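Histone-lysine N-methyltransferase, H3 lysine-9 specific SUVH6 (Arabidopsis thaliana, PDB 6A5K) methylates histone H3 tails using S-adenosylmethionine, and probably reads methylated non-CG DNA through its SRA domain. Local coordinates at residues G88-S93 and A108-A113; H64-V69 and M100-A105. The protein carries 1 engineered substitution. All coordinates share one frame; numbering follows the deposited sequence.

Contact 1: residues G88-S93 and A108-A113; sequences GIHKPS and ATSIVA
His90 and Ser110 meet through a short hydrogen bond, 2.6 Å from His90 ND1 to Ser110 OG, with either atom a possible donor. The bond ties the loop that follows helix 81-87 to a classic beta bulge in the SRA domain, where Thr109 and Ser110 of strand 105-113 both face Asp98 of the neighbouring antiparallel strand 97-102. The hydroxyl lies near the imidazole plane at the ring's edge, and the bond is fairly straight, at 156°. A chi1 of 62° folds Ser110 OG back over its own backbone and aims it at the loop. It also lies 3.3 Å from Ile89 O, a weak bond, and not a settled one, because the same proton could go to His90 ND1. Beside this polar edge the ring is packed on both faces. Val112 CG2 stands 3.7 Å from the centroid of the His90 ring, only 16° off the normal, in a CH-pi contact, and Pro92 CD lies over the opposite face, displaced toward the ring's rim. With an alanine in place of His90, Ser110 OG would probably lose its closest partner across the contact, and a gap would open between Val112 and Pro92.

Second-shell bonds position these groups. NE2 of His90 bonds to Ala95 O, which together with the ND1 bond fixes the turn of the ring. Ile89 O receives a hydrogen bond from Arg172 NH2, while Asp98 OD2 accepts one from Lys91 N. Where the loop starts, a Schellman motif with Gly88 at positive phi ends the helix. At the imidazole itself, the backbone carbonyl of Ser110 meets the ring edge in plane, its O 3.5 Å from His90 CE1.

Contact 2: residues H64-V69 and M100-A105; sequences HILGEV and MKYGKA
Apolar packing carries nearly all of this contact, with Met100, present as selenomethionine, reaching from strand 97-102 over the loop of His64 and Leu66 at the edge of the SRA domain's sheet. With chi1 at 81°, Met100 CG is tucked over its own backbone, and the chain beyond runs extended, carrying SE and CE along the loop. CB of Met100 meets His64 CB at 3.6 Å, the two side chains running antiparallel; farther out, Met100 SE lies 3.9 Å from the same His64 CB. The terminal methyl CE of Met100 presses against Leu66 CB at 3.5 Å, a tight fit between roughly perpendicular side chains. Leu66 CD2 then reaches Tyr102 CE2 at 4.0 Å, the leucine and tyrosine side chains again set crosswise.

Polar bonds anchor the 64-69 loop. His64 NE2 bonds to Asp98 OD1 on Met100's own strand, and Arg172 NH1 bonds to the carbonyl oxygens of Ile65 and Gly67. Past Met100, a type II' turn from Tyr102 to Ala105 closes the hairpin.

With no hydrogen bond joining the two segments, their mutual fit rests on the shape of apolar side-chain surfaces, while the loop takes its directional anchoring from Asp98 and Arg172.

The two contacts illustrate how one sheet can hold its loops by different chemistry in the interior and at the margin. Contact 1 is buried and combines polar bonding with ring packing; contact 2 lies at the surface and is almost wholly apolar. They engage adjacent strands of the same hairpin, 105-113 in the first and 97-102 in the second, and their centres are about 12 Å apart. Thr109 joins them, its CG2 lying 3.6 Å from Met100 CG. Asp98 and Arg172 also serve both loops, one as acceptor and the other as donor.

Contact 1: residues G88-S93 and A108-A113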
loop_
_atom_site.group_PDB
_atom_site.type_symbol
_atom_site.label_atom_id
_atom_site.label_comp_id
_atom_site.label_asym_id
_atom_site.label_seq_id
_atom_site.Cartn_x
_atom_site.Cartn_y
_atom_site.Cartn_z
ATOM N N GLY A 88 -7.873 14.486 10.123
ATOM C CA GLY A 88 -8.152 15.910 10.190
ATOM C C GLY A 88 -7.781 16.658 8.919
ATOM O O GLY A 88 -7.573 17.871 8.941
ATOM N N ILE A 89 -7.687 15.934 7.809
ATOM C CA ILE A 89 -7.396 16.539 6.508
ATOM C C ILE A 89 -8.625 17.269 5.970
ATOM O O ILE A 89 -8.532 18.354 5.389
ATOM C CB ILE A 89 -6.966 15.477 5.469
ATOM C CG1 ILE A 89 -5.638 14.834 5.866
ATOM C CG2 ILE A 89 -6.858 16.087 4.074
ATOM C CD1 ILE A 89 -5.249 13.682 4.968
ATOM N N HIS A 90 -9.772 16.630 6.154
ATOM C CA HIS A 90 -11.048 17.091 5.624
ATOM C C HIS A 90 -12.110 16.526 6.550
ATOM O O HIS A 90 -12.249 15.310 6.663
ATOM C CB HIS A 90 -11.242 16.615 4.178
ATOM C CG HIS A 90 -12.464 17.164 3.507
ATOM N ND1 HIS A 90 -12.499 18.424 2.944
ATOM C CD2 HIS A 90 -13.678 16.615 3.273
ATOM C CE1 HIS A 90 -13.686 18.629 2.402
ATOM N NE2 HIS A 90 -14.425 17.550 2.593
ATOM N N LYS A 91 -12.833 17.403 7.238
ATOM C CA LYS A 91 -13.714 16.965 8.320
ATOM C C LYS A 91 -15.091 16.449 7.873
ATOM O O LYS A 91 -15.544 15.429 8.389
ATOM C CB LYS A 91 -13.890 18.096 9.337
ATOM C CG LYS A 91 -12.599 18.480 10.053
ATOM C CD LYS A 91 -12.230 17.448 11.105
ATOM C CE LYS A 91 -10.863 17.729 11.716
ATOM N NZ LYS A 91 -10.742 19.140 12.181
ATOM N N PRO A 92 -15.766 17.134 6.922
ATOM C CA PRO A 92 -17.096 16.637 6.542
ATOM C C PRO A 92 -17.064 15.225 5.965
ATOM O O PRO A 92 -16.197 14.904 5.147
ATOM C CB PRO A 92 -17.557 17.638 5.476
ATOM C CG PRO A 92 -16.799 18.884 5.772
ATOM C CD PRO A 92 -15.455 18.405 6.241
ATOM N N SER A 93 -18.007 14.392 6.391
ATOM C CA SER A 93 -18.059 13.011 5.930
ATOM C C SER A 93 -18.552 12.923 4.490
ATOM O O SER A 93 -18.264 11.960 3.787
ATOM C CB SER A 93 -18.958 12.174 6.843
ATOM O OG SER A 93 -20.319 12.536 6.678
ATOM N N ALA A 108 -12.003 28.539 3.048
ATOM C CA ALA A 108 -11.932 27.097 2.852
ATOM C C ALA A 108 -10.600 26.550 3.340
ATOM O O ALA A 108 -9.559 27.188 3.177
ATOM C CB ALA A 108 -12.134 26.744 1.394
ATOM N N THR A 109 -10.635 25.361 3.927
ATOM C CA THR A 109 -9.412 24.681 4.316
ATOM C C THR A 109 -9.122 23.548 3.344
ATOM O O THR A 109 -7.961 23.250 3.047
ATOM C CB THR A 109 -9.509 24.111 5.729
ATOM O OG1 THR A 109 -10.700 23.319 5.830
ATOM C CG2 THR A 109 -9.553 25.245 6.762
ATOM N N SER A 110 -10.177 22.904 2.853
ATOM C CA SER A 110 -9.949 21.762 1.966
ATOM C C SER A 110 -11.160 21.459 1.107
ATOM O O SER A 110 -12.280 21.735 1.505
ATOM C CB SER A 110 -9.570 20.520 2.777
ATOM O OG SER A 110 -10.628 20.155 3.643
ATOM N N ILE A 111 -10.932 20.910 -0.081
ATOM C CA ILE A 111 -12.034 20.463 -0.919
ATOM C C ILE A 111 -11.775 19.060 -1.453
ATOM O O ILE A 111 -10.631 18.677 -1.701
ATOM C CB ILE A 111 -12.290 21.414 -2.121
ATOM C CG1 ILE A 111 -11.070 21.478 -3.044
ATOM C CG2 ILE A 111 -12.682 22.806 -1.629
ATOM C CD1 ILE A 111 -11.260 22.394 -4.262
ATOM N N VAL A 112 -12.848 18.295 -1.620
ATOM C CA VAL A 112 -12.749 17.018 -2.312
ATOM C C VAL A 112 -13.308 17.199 -3.717
ATOM O O VAL A 112 -14.488 17.497 -3.883
ATOM C CB VAL A 112 -13.504 15.896 -1.584
ATOM C CG1 VAL A 112 -13.347 14.576 -2.348
ATOM C CG2 VAL A 112 -12.998 15.752 -0.165
ATOM N N ALA A 113 -12.453 17.028 -4.720
ATOM C CA ALA A 113 -12.814 17.367 -6.093
ATOM C C ALA A 113 -12.898 16.142 -6.989
ATOM O O ALA A 113 -12.060 15.249 -6.916
ATOM C CB ALA A 113 -11.815 18.359 -6.662
#

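Contact 2: residues H64-V69 and M100-A105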
loop_
_atom_site.group_PDB
_atom_site.type_symbol
_atom_site.label_atom_id
_atom_site.label_comp_id
_atom_site.label_asym_id
_atom_site.label_seq_id
_atom_site.Cartn_x
_atom_site.Cartn_y
_atom_site.Cartn_z
ATOM N N HIS A 64 -9.358 22.705 13.095
ATOM C CA HIS A 64 -9.173 22.862 11.653
ATOM C C HIS A 64 -7.757 23.349 11.383
ATOM O O HIS A 64 -7.206 24.128 12.161
ATOM C CB HIS A 64 -10.185 23.854 11.065
ATOM C CG HIS A 64 -11.502 23.240 10.699
ATOM N ND1 HIS A 64 -12.498 23.008 11.616
ATOM C CD2 HIS A 64 -11.984 22.824 9.500
ATOM C CE1 HIS A 64 -13.542 22.466 11.005
ATOM N NE2 HIS A 64 -13.252 22.347 9.723
ATOM N N ILE A 65 -7.172 22.893 10.282
ATOM C CA ILE A 65 -5.823 23.299 9.895
ATOM C C ILE A 65 -5.801 24.026 8.547
ATOM O O ILE A 65 -6.368 23.541 7.568
ATOM C CB ILE A 65 -4.882 22.078 9.807
ATOM C CG1 ILE A 65 -4.819 21.359 11.158
ATOM C CG2 ILE A 65 -3.490 22.507 9.358
ATOM C CD1 ILE A 65 -4.092 20.038 11.114
ATOM N N LEU A 66 -5.139 25.180 8.496
ATOM C CA LEU A 66 -4.924 25.871 7.227
ATOM C C LEU A 66 -3.540 25.557 6.671
ATOM O O LEU A 66 -2.528 25.811 7.326
ATOM C CB LEU A 66 -5.094 27.382 7.396
ATOM C CG LEU A 66 -5.336 28.207 6.126
ATOM C CD1 LEU A 66 -6.578 27.734 5.384
ATOM C CD2 LEU A 66 -5.448 29.691 6.471
ATOM N N GLY A 67 -3.499 24.998 5.463
ATOM C CA GLY A 67 -2.241 24.695 4.808
ATOM C C GLY A 67 -1.796 23.254 4.993
ATOM O O GLY A 67 -2.623 22.339 5.009
ATOM N N GLU A 68 -0.485 23.054 5.126
ATOM C CA GLU A 68 0.089 21.714 5.268
ATOM C C GLU A 68 -0.308 21.030 6.573
ATOM O O GLU A 68 -0.268 21.633 7.641
ATOM C CB GLU A 68 1.620 21.758 5.183
ATOM C CG GLU A 68 2.206 22.192 3.841
ATOM C CD GLU A 68 2.344 23.699 3.706
ATOM O OE1 GLU A 68 1.865 24.432 4.598
ATOM O OE2 GLU A 68 2.957 24.149 2.712
ATOM N N VAL A 69 -0.673 19.756 6.471
ATOM C CA VAL A 69 -0.972 18.934 7.633
ATOM C C VAL A 69 0.237 18.056 7.940
ATOM O O VAL A 69 0.681 17.302 7.078
ATOM C CB VAL A 69 -2.208 18.050 7.394
ATOM C CG1 VAL A 69 -2.423 17.091 8.558
ATOM C CG2 VAL A 69 -3.440 18.914 7.152
HETATM N N MSE A 100 -12.920 27.121 7.818
HETATM C CA MSE A 100 -12.666 27.504 9.196
HETATM C C MSE A 100 -12.750 29.012 9.346
HETATM O O MSE A 100 -12.634 29.753 8.367
HETATM C CB MSE A 100 -11.297 26.992 9.659
HETATM C CG MSE A 100 -10.116 27.853 9.237
HETATM SE SE MSE A 100 -8.366 27.117 9.783
HETATM C CE MSE A 100 -7.351 28.777 9.645
ATOM N N LYS A 101 -12.965 29.453 10.579
ATOM C CA LYS A 101 -12.987 30.867 10.915
ATOM C C LYS A 101 -11.642 31.498 10.561
ATOM O O LYS A 101 -10.591 30.913 10.809
ATOM C CB LYS A 101 -13.311 31.035 12.402
ATOM C CG LYS A 101 -13.657 32.432 12.843
ATOM C CD LYS A 101 -14.163 32.435 14.284
ATOM C CE LYS A 101 -14.911 33.727 14.599
ATOM N NZ LYS A 101 -15.780 33.606 15.806
ATOM N N TYR A 102 -11.679 32.679 9.953
ATOM C CA TYR A 102 -10.455 33.392 9.603
ATOM C C TYR A 102 -10.686 34.884 9.745
ATOM O O TYR A 102 -11.326 35.495 8.892
ATOM C CB TYR A 102 -10.011 33.062 8.178
ATOM C CG TYR A 102 -8.672 33.657 7.802
ATOM C CD1 TYR A 102 -8.569 34.949 7.315
ATOM C CD2 TYR A 102 -7.511 32.915 7.930
ATOM C CE1 TYR A 102 -7.343 35.488 6.975
ATOM C CE2 TYR A 102 -6.287 33.441 7.586
ATOM C CZ TYR A 102 -6.204 34.725 7.115
ATOM O OH TYR A 102 -4.976 35.244 6.782
ATOM N N GLY A 103 -10.157 35.468 10.814
ATOM C CA GLY A 103 -10.471 36.847 11.143
ATOM C C GLY A 103 -11.961 36.950 11.402
ATOM O O GLY A 103 -12.505 36.190 12.202
ATOM N N LYS A 104 -12.620 37.876 10.714
ATOM C CA LYS A 104 -14.068 38.024 10.798
ATOM C C LYS A 104 -14.771 37.132 9.793
ATOM O O LYS A 104 -15.997 37.042 9.775
ATOM C CB LYS A 104 -14.484 39.472 10.550
ATOM C CG LYS A 104 -14.120 40.445 11.644
ATOM C CD LYS A 104 -14.650 41.818 11.285
ATOM C CE LYS A 104 -14.565 42.782 12.444
ATOM N NZ LYS A 104 -15.339 42.315 13.629
ATOM N N ALA A 105 -13.988 36.480 8.946
ATOM C CA ALA A 105 -14.552 35.701 7.863
ATOM C C ALA A 105 -14.353 34.203 8.063
ATOM O O ALA A 105 -13.930 33.744 9.129
ATOM C CB ALA A 105 -13.939 36.136 6.543
#